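Long-range contact in DnaB intein (PDB 1MI8), which is a protein-splicing element that probably excises itself from a replicative DNA helicase precursor and joins the flanking host sequences: residues Phe30-Ile35 / Glu43-Ser48. The protein carries 4 engineered substitutions. Sequence-based numbering, arbitrary orientation.
Sequences FEIWAI and ESAKVS
The carbonyl O of Ala45 takes the N-H of Ile32 at 2.7 Å, nearly straight at 168°, and the CA of Glu31 adds a C-H...O contact to the same oxygen. Ala45 N returns a bond to Ile32 O, closing one hydrogen-bonded antiparallel pair; Ala34 and Glu43 form the next, with Glu43 N 2.8 Å from Ala34 O. A fifth backbone bond, from Val47 N to Phe30 O, continues the pairing of this beta hairpin, formed by strand 31-36 and the start of the long strand 41-63.

Glu31, Trp33, Ser44 and Lys46 share one face. The carboxylate of Glu31 lies beside Lys46, whose bend at chi4 turns NZ back to meet OE2 on the syn side at 3.2 Å, 24° out of the carboxylate plane. Trimming Glu31 to an alanine is likely to cost the hairpin this cross-strand salt bridge, leaving the Lys46 ammonium less restrained. Farther along, the six-membered ring of Trp33 meets the partner backbone obliquely, CZ3 reaching 3.2 Å from Ser44 N.

Ile32, Ala34 and Ala45 make the other face largely apolar, though Glu43 also lies on it. At the end of the pairing, beside Ile32, Val47 sits over one face of the Phe30 ring in a CH-pi contact, its CB 3.8 Å from the centroid and displaced toward the rim. With Val47 CG1 anti to the backbone N (chi1 167°), CG2 is directed at Ile32, where it meets CG2 in a tight 3.2 Å contact. Ile10 of strand 9-12 and Phe147 of strand 146-149 also pack on Ile32. An ion pair thus spans the strands on the Glu31 and Lys46 face, while buried aliphatic groups around Ile32 join the hairpin to those two strands.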
loop_
_atom_site.group_PDB
_atom_site.type_symbol
_atom_site.label_atom_id
_atom_site.label_comp_id
_atom_site.label_asym_id
_atom_site.label_seq_id
_atom_site.Cartn_x
_atom_site.Cartn_y
_atom_site.Cartn_z
ATOM N N PHE A 30 21.517 -25.596 -4.166
ATOM C CA PHE A 30 22.482 -24.548 -3.899
ATOM C C PHE A 30 21.960 -23.869 -2.652
ATOM O O PHE A 30 20.779 -23.904 -2.366
ATOM C CB PHE A 30 22.584 -23.584 -5.073
ATOM C CG PHE A 30 21.272 -23.050 -5.532
ATOM C CD1 PHE A 30 20.761 -21.870 -4.987
ATOM C CD2 PHE A 30 20.519 -23.739 -6.486
ATOM C CE1 PHE A 30 19.506 -21.373 -5.375
ATOM C CE2 PHE A 30 19.250 -23.248 -6.889
ATOM C CZ PHE A 30 18.749 -22.054 -6.318
ATOM N N GLU A 31 22.837 -23.268 -1.884
ATOM C CA GLU A 31 22.332 -22.661 -0.690
ATOM C C GLU A 31 21.866 -21.239 -0.852
ATOM O O GLU A 31 22.424 -20.478 -1.621
ATOM C CB GLU A 31 23.388 -22.720 0.393
ATOM C CG GLU A 31 22.958 -23.640 1.515
ATOM C CD GLU A 31 23.935 -24.730 1.700
ATOM O OE1 GLU A 31 25.138 -24.395 1.728
ATOM O OE2 GLU A 31 23.510 -25.906 1.815
ATOM N N ILE A 32 20.825 -20.892 -0.120
ATOM C CA ILE A 32 20.335 -19.524 -0.133
ATOM C C ILE A 32 20.342 -19.050 1.320
ATOM O O ILE A 32 20.776 -19.800 2.189
ATOM C CB ILE A 32 18.932 -19.427 -0.795
ATOM C CG1 ILE A 32 17.910 -20.433 -0.214
ATOM C CG2 ILE A 32 19.101 -19.671 -2.292
ATOM C CD1 ILE A 32 17.539 -20.245 1.306
ATOM N N TRP A 33 19.962 -17.808 1.585
ATOM C CA TRP A 33 19.884 -17.319 2.975
ATOM C C TRP A 33 18.409 -17.347 3.448
ATOM O O TRP A 33 17.532 -16.843 2.753
ATOM C CB TRP A 33 20.426 -15.914 3.090
ATOM C CG TRP A 33 21.910 -15.888 3.102
ATOM C CD1 TRP A 33 22.753 -15.308 2.164
ATOM C CD2 TRP A 33 22.764 -16.463 4.100
ATOM N NE1 TRP A 33 24.063 -15.491 2.537
ATOM C CE2 TRP A 33 24.100 -16.191 3.717
ATOM C CE3 TRP A 33 22.530 -17.185 5.280
ATOM C CZ2 TRP A 33 25.189 -16.607 4.476
ATOM C CZ3 TRP A 33 23.617 -17.599 6.035
ATOM C CH2 TRP A 33 24.929 -17.307 5.631
ATOM N N ALA A 34 18.149 -18.011 4.588
ATOM C CA ALA A 34 16.789 -18.099 5.154
ATOM C C ALA A 34 16.823 -17.660 6.601
ATOM O O ALA A 34 17.864 -17.698 7.238
ATOM C CB ALA A 34 16.254 -19.511 5.080
ATOM N N ILE A 35 15.694 -17.209 7.112
ATOM C CA ILE A 35 15.644 -16.822 8.505
ATOM C C ILE A 35 15.050 -18.039 9.243
ATOM O O ILE A 35 14.159 -18.722 8.717
ATOM C CB ILE A 35 14.717 -15.559 8.768
ATOM C CG1 ILE A 35 14.784 -15.195 10.240
ATOM C CG2 ILE A 35 13.251 -15.833 8.389
ATOM C CD1 ILE A 35 13.763 -14.199 10.734
ATOM N N GLU A 43 20.304 -18.337 8.416
ATOM C CA GLU A 43 21.128 -19.505 8.271
ATOM C C GLU A 43 21.108 -19.948 6.822
ATOM O O GLU A 43 20.136 -19.770 6.111
ATOM C CB GLU A 43 20.651 -20.633 9.209
ATOM C CG GLU A 43 19.128 -20.801 9.261
ATOM C CD GLU A 43 18.667 -22.013 10.102
ATOM O OE1 GLU A 43 18.975 -22.049 11.326
ATOM O OE2 GLU A 43 17.996 -22.908 9.512
ATOM N N SER A 44 22.217 -20.494 6.380
ATOM C CA SER A 44 22.298 -21.026 5.033
ATOM C C SER A 44 21.280 -22.185 4.884
ATOM O O SER A 44 21.052 -22.957 5.825
ATOM C CB SER A 44 23.747 -21.519 4.812
ATOM O OG SER A 44 23.857 -22.440 3.738
ATOM N N ALA A 45 20.634 -22.307 3.726
ATOM C CA ALA A 45 19.697 -23.404 3.553
ATOM C C ALA A 45 19.642 -23.805 2.095
ATOM O O ALA A 45 19.772 -22.966 1.206
ATOM C CB ALA A 45 18.310 -23.024 4.057
ATOM N N LYS A 46 19.444 -25.095 1.857
ATOM C CA LYS A 46 19.399 -25.626 0.494
ATOM C C LYS A 46 18.100 -25.393 -0.239
ATOM O O LYS A 46 17.003 -25.506 0.340
ATOM C CB LYS A 46 19.673 -27.149 0.475
ATOM C CG LYS A 46 21.154 -27.532 0.380
ATOM C CD LYS A 46 21.312 -29.078 0.310
ATOM C CE LYS A 46 22.761 -29.528 -0.031
ATOM N NZ LYS A 46 23.780 -28.910 0.868
ATOM N N VAL A 47 18.234 -25.109 -1.532
ATOM C CA VAL A 47 17.080 -24.865 -2.392
ATOM C C VAL A 47 16.834 -26.198 -3.040
ATOM O O VAL A 47 17.745 -26.743 -3.651
ATOM C CB VAL A 47 17.405 -23.836 -3.497
ATOM C CG1 VAL A 47 16.297 -23.833 -4.580
ATOM C CG2 VAL A 47 17.596 -22.454 -2.864
ATOM N N SER A 48 15.618 -26.722 -2.919
ATOM C CA SER A 48 15.323 -28.026 -3.510
ATOM C C SER A 48 15.132 -27.903 -5.025
ATOM O O SER A 48 15.727 -28.661 -5.791
ATOM C CB SER A 48 14.072 -28.617 -2.855
ATOM O OG SER A 48 12.969 -27.766 -3.100
#